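Long-range contacts in alpha-1,3-glucanase (Streptomyces thermodiastaticus, PDB 7C7D), which hydrolyses alpha-1,3-glucosidic linkages of alpha-1,3-glucan as a thermostable glycoside hydrolase of family 87: residues A[256-266]-A[282-292]; A[396-407]-A[420-431]. One frame throughout, in Å; residues are numbered along the deposited sequence. Where two conformers were deposited one is given.

In the fold
Both contacts pair successive coils of a parallel beta-helix, the pectate lyase-like fold to which all four segments belong. Contact 1 joins strands 259-263 and 286-289 and is complete before contact 2 begins with strands 397-399 and 415-423. The two do not touch: their centres are 29 Å apart and their nearest atoms about 14 Å. Contact 1 lies near the start of the helix, its centre about 22 Å from the centre of the chain, that of contact 2 about 7 Å. Both meet the N-terminal beta-rich part, contact 1 through Ser266 O to Arg166, contact 2 through Asp424 and Thr425 to Arg90, so the same coil-on-coil pairing supports the helix at two places along that neighbour.

Contact 1: A[256-266]-A[282-292]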
# COMPACT_ATOMS: atom_id res chain seq x y z
N VAL A 256 7.17 -19.16 16.80
CA VAL A 256 7.74 -17.86 17.11
C VAL A 256 6.86 -17.21 18.17
O VAL A 256 5.74 -16.79 17.90
CB VAL A 256 7.86 -16.98 15.86
CG1 VAL A 256 8.59 -15.70 16.19
CG2 VAL A 256 8.61 -17.73 14.75
N GLN A 257 7.36 -17.18 19.41
CA GLN A 257 6.69 -16.57 20.54
C GLN A 257 7.75 -16.17 21.55
O GLN A 257 8.85 -16.72 21.56
CB GLN A 257 5.65 -17.50 21.18
CG GLN A 257 6.20 -18.85 21.65
CD GLN A 257 5.10 -19.83 22.06
OE1 GLN A 257 4.01 -19.85 21.47
NE2 GLN A 257 5.38 -20.66 23.06
N ASN A 258 7.41 -15.19 22.39
CA ASN A 258 8.24 -14.80 23.53
C ASN A 258 9.68 -14.51 23.10
O ASN A 258 10.64 -15.02 23.69
CB ASN A 258 8.21 -15.85 24.64
CG ASN A 258 6.81 -16.09 25.17
OD1 ASN A 258 6.36 -17.22 25.28
ND2 ASN A 258 6.13 -15.01 25.51
N VAL A 259 9.83 -13.69 22.06
CA VAL A 259 11.15 -13.44 21.51
C VAL A 259 11.12 -12.14 20.74
O VAL A 259 10.11 -11.77 20.13
CB VAL A 259 11.61 -14.63 20.63
CG1 VAL A 259 10.85 -14.66 19.30
CG2 VAL A 259 13.12 -14.58 20.41
N THR A 260 12.24 -11.43 20.77
CA THR A 260 12.51 -10.31 19.89
C THR A 260 13.54 -10.78 18.87
O THR A 260 14.58 -11.34 19.23
CB THR A 260 13.08 -9.14 20.69
OG1 THR A 260 12.06 -8.64 21.58
CG2 THR A 260 13.55 -8.02 19.77
N LEU A 261 13.21 -10.61 17.60
CA LEU A 261 14.14 -10.88 16.51
C LEU A 261 14.59 -9.52 15.99
O LEU A 261 13.80 -8.79 15.38
CB LEU A 261 13.45 -11.69 15.41
CG LEU A 261 14.28 -12.39 14.34
CD1 LEU A 261 15.42 -13.16 14.95
CD2 LEU A 261 13.40 -13.32 13.53
N GLN A 262 15.84 -9.17 16.26
CA GLN A 262 16.34 -7.83 16.02
C GLN A 262 17.57 -7.86 15.12
O GLN A 262 18.55 -8.55 15.42
CB GLN A 262 16.71 -7.16 17.34
CG GLN A 262 17.30 -5.78 17.17
CD GLN A 262 17.38 -5.03 18.48
OE1 GLN A 262 16.85 -5.48 19.49
NE2 GLN A 262 18.04 -3.88 18.46
N GLY A 263 17.50 -7.09 14.03
CA GLY A 263 18.64 -6.87 13.17
C GLY A 263 19.35 -5.56 13.49
O GLY A 263 18.98 -4.81 14.39
N ALA A 264 20.39 -5.30 12.70
CA ALA A 264 21.20 -4.09 12.83
C ALA A 264 20.62 -2.93 12.03
O ALA A 264 21.25 -1.86 11.98
CB ALA A 264 22.63 -4.38 12.36
N GLY A 265 19.45 -3.11 11.44
CA GLY A 265 18.87 -2.16 10.50
C GLY A 265 18.50 -2.87 9.22
O GLY A 265 19.22 -3.76 8.77
N SER A 266 17.37 -2.48 8.62
CA SER A 266 16.86 -3.18 7.46
C SER A 266 17.72 -3.01 6.21
O SER A 266 17.46 -3.69 5.21
CB SER A 266 15.43 -2.74 7.17
OG SER A 266 15.42 -1.38 6.79
N SER A 282 0.25 -18.47 18.44
CA SER A 282 1.48 -18.10 19.13
C SER A 282 1.11 -17.54 20.49
O SER A 282 0.08 -16.88 20.64
CB SER A 282 2.24 -17.04 18.32
OG SER A 282 3.24 -16.41 19.10
N ALA A 283 1.96 -17.82 21.48
CA ALA A 283 1.81 -17.18 22.78
C ALA A 283 2.03 -15.67 22.73
O ALA A 283 1.74 -14.99 23.71
CB ALA A 283 2.77 -17.81 23.78
N GLY A 284 2.53 -15.15 21.63
CA GLY A 284 2.67 -13.71 21.50
C GLY A 284 3.98 -13.20 22.05
O GLY A 284 4.96 -13.93 22.24
N HIS A 285 3.99 -11.89 22.32
CA HIS A 285 5.19 -11.21 22.79
C HIS A 285 6.34 -11.43 21.82
O HIS A 285 7.48 -11.69 22.21
CB HIS A 285 5.52 -11.56 24.23
CG HIS A 285 4.36 -11.37 25.15
ND1 HIS A 285 4.00 -10.14 25.65
CD2 HIS A 285 3.42 -12.25 25.60
CE1 HIS A 285 2.92 -10.27 26.40
NE2 HIS A 285 2.55 -11.54 26.38
N VAL A 286 6.01 -11.32 20.53
CA VAL A 286 6.97 -11.38 19.44
C VAL A 286 7.25 -9.96 19.00
O VAL A 286 6.32 -9.18 18.76
CB VAL A 286 6.39 -12.17 18.26
CG1 VAL A 286 7.35 -12.13 17.08
CG2 VAL A 286 6.07 -13.60 18.68
N HIS A 287 8.52 -9.60 18.89
CA HIS A 287 8.91 -8.29 18.39
C HIS A 287 9.89 -8.47 17.25
O HIS A 287 11.03 -8.87 17.46
CB HIS A 287 9.47 -7.44 19.52
CG HIS A 287 8.55 -7.38 20.70
ND1 HIS A 287 7.41 -6.60 20.71
CD2 HIS A 287 8.56 -8.04 21.88
CE1 HIS A 287 6.78 -6.77 21.85
NE2 HIS A 287 7.45 -7.65 22.58
N LEU A 288 9.43 -8.19 16.03
CA LEU A 288 10.28 -8.24 14.84
C LEU A 288 10.76 -6.83 14.57
O LEU A 288 9.94 -5.92 14.42
CB LEU A 288 9.51 -8.80 13.65
CG LEU A 288 8.79 -10.14 13.86
CD1 LEU A 288 8.07 -10.59 12.59
CD2 LEU A 288 9.76 -11.20 14.33
N LYS A 289 12.08 -6.63 14.55
CA LYS A 289 12.63 -5.28 14.52
C LYS A 289 13.86 -5.19 13.63
O LYS A 289 14.81 -5.96 13.79
CB LYS A 289 13.07 -4.82 15.92
CG LYS A 289 12.02 -4.83 17.00
CD LYS A 289 12.61 -4.29 18.30
CE LYS A 289 11.54 -4.07 19.35
NZ LYS A 289 12.10 -3.68 20.67
N ASP A 290 13.87 -4.18 12.76
CA ASP A 290 15.11 -3.66 12.17
C ASP A 290 15.85 -4.69 11.32
O ASP A 290 17.08 -4.78 11.37
CB ASP A 290 16.03 -3.05 13.23
CG ASP A 290 15.32 -2.06 14.13
OD1 ASP A 290 14.35 -1.43 13.68
OD2 ASP A 290 15.75 -1.91 15.30
N PHE A 291 15.12 -5.46 10.52
CA PHE A 291 15.75 -6.26 9.48
C PHE A 291 14.89 -6.24 8.22
O PHE A 291 13.79 -5.70 8.20
CB PHE A 291 16.19 -7.68 9.92
CG PHE A 291 15.08 -8.61 10.35
CD1 PHE A 291 14.49 -8.50 11.60
CD2 PHE A 291 14.68 -9.66 9.52
CE1 PHE A 291 13.51 -9.40 12.01
CE2 PHE A 291 13.70 -10.56 9.93
CZ PHE A 291 13.12 -10.43 11.17
N ALA A 292 15.44 -6.81 7.15
CA ALA A 292 14.72 -6.92 5.89
C ALA A 292 14.34 -8.38 5.65
O ALA A 292 15.09 -9.29 6.00
CB ALA A 292 15.57 -6.42 4.73
O HOH W 1 12.20 -5.84 22.22
O HOH W 2 18.58 -2.46 15.80
O HOH W 3 14.66 -4.74 21.77
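Val259 through Gln262 pair in parallel with Val286 through Lys289, one coil of a parallel beta-helix laid on the next. The ladder of backbone hydrogen bonds starts with Asn258 N on Gly284 O and continues to Gly263 N on Lys289 O, with Gly265 N on Asp290 O just beyond the strands.

The tight side is the one carrying Val259, Leu261, Val286 and Leu288, which face the interior. Just before the strand, Val256 CG1 meets Val286 CG1 at 3.9 Å, the two side chains crossing at about a right angle. Phe291 holds CG between its backbone N and carbonyl carbon (chi1 64°), which swings the ring back beneath the paired strands; its edge faces Leu261 O, 3.4 Å from CE1. The Leu261 side chain lies against the same ring, though a second conformer makes that packing less certain. Gly263 fits closely, since a beta carbon there would collide with Asp290 O.

At the leading turn, Gln257 OE1 accepts from Ala283 N at 2.9 Å, the donor standing 47° above the amide carbonyl plane, while Ser282 OG donates to Val256 O and accepts from Gly284 N in an ST turn. With an alanine at Gln257, Ala283 N would probably lose this acceptor and Ala283 CB the amide packed against it, though the Ser282 bonds would remain.

The other face is looser and wet. Thr260 OG1 lies at the ring edge of His287, whose ND1 is bonded to Ser318 OG. One water links Thr260 OG1 with Lys289 NZ; another bridges that NZ to Gln262 OE1. A third accepts from Gln262 NE2 and donates to Gly263 O and to Asp290 OD2, at 2.9 Å.

Contact 2: A[396-407]-A[420-431]; sequences NTITQPNLANGI and NLISDTNALGSG
A rung of an asparagine ladder, Asn396 on Asn420, opens this pairing of two coils in the parallel beta-helix. Their side chains lie side by side and point the same way, amide planes only 6° apart. Asn420 OD1 is gripped twice: Asn396 ND2 donates to it in the carbonyl plane at 3.0 Å, and Asn396 N reaches it from a tilted direction. Each CG stands anti to its carbonyl carbon (chi1 -58° and -59°), the shared setting that puts the two amides next to each other in nearly one plane.

Strands 397-399 and 421-423 then run parallel. On the inner face Ile398 CD1 lies beside Ile422 CG1. From the next strand of the coil, Ile407 reaches across the interior at about a right angle to Ile422, with Ile407 CD1 3.8 Å from Ile422 CD1. The outer face carries Thr397, Leu421, Thr399 and Ser423.

Beyond the strands, the turns are locked by side-chain amides. Asn426 ND2 spends both hydrogens across the contact, on Gln400 OE1 at 2.8 Å and on Pro401 O at 3.0 Å, with both acceptors in its amide plane; that fixes the amide's rotation. Gln400, bent at chi2, brings OE1 there while NE2 bonds to Ser85 O and Ala87 O. Asp424 makes salt bridges to Arg90 and Arg459, its side chain about 7 Å from the bound calcium. Asn405 OD1 accepts from Ser430 N at 2.7 Å and also bonds Arg475 NH1. Gly429 lies so close to Ala404 that a beta carbon would clash with its carbonyl carbon.

Ala404 N bonds Ala427 O within the turn, and Gly406 N on Ser430 O and Ile407 N on Gly431 O follow. Coils stacked this way, strand on strand with like residues aligned at the turn, are typical of the pectate lyase-like right-handed parallel beta-helix.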
# COMPACT_ATOMS: atom_id res chain seq x y z
N ASN A 396 -0.44 6.13 7.42
CA ASN A 396 0.35 5.40 6.45
C ASN A 396 0.37 6.17 5.14
O ASN A 396 -0.50 6.99 4.86
CB ASN A 396 -0.25 4.01 6.21
CG ASN A 396 -0.33 3.20 7.48
OD1 ASN A 396 0.68 2.67 7.96
ND2 ASN A 396 -1.53 3.10 8.05
N THR A 397 1.40 5.90 4.33
CA THR A 397 1.51 6.44 2.99
C THR A 397 1.49 5.28 2.01
O THR A 397 2.29 4.35 2.13
CB THR A 397 2.79 7.27 2.83
OG1 THR A 397 2.68 8.41 3.69
CG2 THR A 397 2.97 7.75 1.39
N ILE A 398 0.55 5.34 1.06
CA ILE A 398 0.29 4.27 0.12
C ILE A 398 0.33 4.85 -1.28
O ILE A 398 -0.27 5.90 -1.55
CB ILE A 398 -1.10 3.65 0.39
CG1 ILE A 398 -1.10 2.91 1.73
CG2 ILE A 398 -1.54 2.76 -0.77
CD1 ILE A 398 -2.48 2.69 2.30
N THR A 399 1.03 4.17 -2.19
CA THR A 399 1.09 4.60 -3.57
C THR A 399 1.02 3.41 -4.51
O THR A 399 1.65 2.37 -4.29
CB THR A 399 2.35 5.44 -3.85
OG1 THR A 399 2.51 5.60 -5.26
CG2 THR A 399 3.61 4.81 -3.27
N GLN A 400 0.21 3.56 -5.55
CA GLN A 400 0.21 2.64 -6.68
C GLN A 400 -0.07 1.18 -6.35
O GLN A 400 0.68 0.29 -6.77
CB GLN A 400 1.50 2.81 -7.50
CG GLN A 400 1.43 3.98 -8.47
CD GLN A 400 0.42 3.76 -9.61
OE1 GLN A 400 -0.17 2.68 -9.72
NE2 GLN A 400 0.24 4.78 -10.45
N PRO A 401 -1.18 0.86 -5.66
CA PRO A 401 -1.66 -0.53 -5.71
C PRO A 401 -2.09 -0.82 -7.14
O PRO A 401 -2.74 0.01 -7.78
CB PRO A 401 -2.84 -0.52 -4.74
CG PRO A 401 -3.36 0.89 -4.80
CD PRO A 401 -2.15 1.77 -5.02
N ASN A 402 -1.69 -1.98 -7.67
CA ASN A 402 -1.85 -2.22 -9.11
C ASN A 402 -3.31 -2.36 -9.51
O ASN A 402 -3.68 -2.06 -10.65
CB ASN A 402 -1.22 -3.55 -9.54
CG ASN A 402 0.26 -3.68 -9.21
OD1 ASN A 402 0.73 -4.80 -9.02
ND2 ASN A 402 0.99 -2.58 -9.18
N LEU A 403 -4.13 -2.89 -8.60
CA LEU A 403 -5.56 -3.05 -8.80
C LEU A 403 -6.18 -2.96 -7.41
O LEU A 403 -5.50 -3.08 -6.39
CB LEU A 403 -5.87 -4.38 -9.51
CG LEU A 403 -5.37 -5.67 -8.88
CD1 LEU A 403 -6.41 -6.27 -7.95
CD2 LEU A 403 -4.97 -6.68 -9.97
N ALA A 404 -7.49 -2.75 -7.38
CA ALA A 404 -8.23 -2.63 -6.13
C ALA A 404 -7.81 -1.38 -5.34
O ALA A 404 -7.42 -0.37 -5.92
CB ALA A 404 -8.18 -3.92 -5.31
N ASN A 405 -7.94 -1.43 -4.02
CA ASN A 405 -8.03 -0.20 -3.24
C ASN A 405 -6.71 0.17 -2.57
O ASN A 405 -5.83 -0.67 -2.35
CB ASN A 405 -9.11 -0.37 -2.18
CG ASN A 405 -10.42 -0.83 -2.78
OD1 ASN A 405 -11.14 -0.05 -3.39
ND2 ASN A 405 -10.73 -2.11 -2.63
N GLY A 406 -6.59 1.44 -2.19
CA GLY A 406 -5.52 1.83 -1.28
C GLY A 406 -5.73 1.22 0.09
O GLY A 406 -4.87 0.49 0.60
N ILE A 407 -6.87 1.51 0.69
CA ILE A 407 -7.32 0.90 1.93
C ILE A 407 -8.72 0.35 1.72
O ILE A 407 -9.60 1.07 1.21
CB ILE A 407 -7.32 1.90 3.11
CG1 ILE A 407 -5.88 2.27 3.46
CG2 ILE A 407 -8.08 1.32 4.30
CD1 ILE A 407 -5.73 3.30 4.58
N ASN A 420 -4.23 8.87 6.62
CA ASN A 420 -3.45 8.21 5.59
C ASN A 420 -3.36 9.08 4.35
O ASN A 420 -4.27 9.85 4.03
CB ASN A 420 -4.09 6.87 5.24
CG ASN A 420 -4.19 5.95 6.44
OD1 ASN A 420 -3.20 5.35 6.85
ND2 ASN A 420 -5.39 5.84 7.02
N LEU A 421 -2.24 8.96 3.65
CA LEU A 421 -2.01 9.59 2.35
C LEU A 421 -2.00 8.47 1.32
O LEU A 421 -1.19 7.55 1.42
CB LEU A 421 -0.68 10.33 2.34
CG LEU A 421 -0.24 10.89 0.98
CD1 LEU A 421 -1.26 11.91 0.45
CD2 LEU A 421 1.15 11.52 1.07
N ILE A 422 -2.93 8.53 0.38
CA ILE A 422 -3.13 7.47 -0.60
C ILE A 422 -3.15 8.11 -1.97
O ILE A 422 -3.96 9.00 -2.23
CB ILE A 422 -4.45 6.71 -0.35
CG1 ILE A 422 -4.45 6.13 1.07
CG2 ILE A 422 -4.67 5.63 -1.42
CD1 ILE A 422 -5.80 5.65 1.54
N SER A 423 -2.25 7.66 -2.86
CA SER A 423 -2.10 8.27 -4.17
C SER A 423 -2.07 7.21 -5.26
O SER A 423 -1.47 6.14 -5.09
CB SER A 423 -0.81 9.10 -4.28
OG SER A 423 -0.71 10.03 -3.21
N ASP A 424 -2.70 7.54 -6.39
CA ASP A 424 -2.53 6.82 -7.65
C ASP A 424 -3.03 5.38 -7.57
O ASP A 424 -2.24 4.42 -7.59
CB ASP A 424 -1.06 6.86 -8.11
CG ASP A 424 -0.63 8.24 -8.54
OD1 ASP A 424 -1.35 8.86 -9.35
OD2 ASP A 424 0.43 8.72 -8.06
N THR A 425 -4.35 5.23 -7.52
CA THR A 425 -4.95 3.90 -7.58
C THR A 425 -5.49 3.61 -8.98
O THR A 425 -5.57 4.47 -9.86
CB THR A 425 -6.04 3.73 -6.51
OG1 THR A 425 -7.10 4.67 -6.73
CG2 THR A 425 -5.46 3.96 -5.12
N ASN A 426 -5.90 2.36 -9.17
CA ASN A 426 -6.17 1.86 -10.51
C ASN A 426 -7.48 1.10 -10.59
O ASN A 426 -8.28 1.13 -9.64
CB ASN A 426 -4.99 1.01 -10.98
CG ASN A 426 -3.76 1.84 -11.19
OD1 ASN A 426 -3.72 2.65 -12.11
ND2 ASN A 426 -2.75 1.67 -10.33
N ALA A 427 -7.72 0.43 -11.71
CA ALA A 427 -8.99 -0.22 -11.94
C ALA A 427 -9.27 -1.24 -10.84
O ALA A 427 -8.36 -1.89 -10.32
CB ALA A 427 -8.99 -0.91 -13.30
N LEU A 428 -10.54 -1.35 -10.50
CA LEU A 428 -11.14 -2.31 -9.58
C LEU A 428 -11.22 -1.77 -8.16
O LEU A 428 -11.75 -2.47 -7.29
CB LEU A 428 -10.53 -3.73 -9.60
CG LEU A 428 -10.46 -4.39 -10.98
CD1 LEU A 428 -9.82 -5.77 -10.88
CD2 LEU A 428 -11.84 -4.49 -11.61
N GLY A 429 -10.75 -0.55 -7.90
CA GLY A 429 -10.83 -0.01 -6.56
C GLY A 429 -10.95 1.50 -6.46
O GLY A 429 -11.13 2.20 -7.46
N SER A 430 -10.84 1.97 -5.22
CA SER A 430 -10.95 3.35 -4.78
C SER A 430 -9.72 3.66 -3.94
O SER A 430 -8.96 2.77 -3.55
CB SER A 430 -12.20 3.51 -3.91
OG SER A 430 -13.39 3.34 -4.66
N GLY A 431 -9.53 4.94 -3.61
CA GLY A 431 -8.53 5.27 -2.60
C GLY A 431 -8.83 4.60 -1.27
O GLY A 431 -7.98 3.91 -0.70
O HOH W 4 0.76 8.59 -1.41
O HOH W 5 2.16 8.18 -6.04
O HOH W 6 -5.56 0.10 -7.79
O HOH W 7 -6.01 -2.38 -12.26
O HOH W 8 -12.58 -3.01 -4.75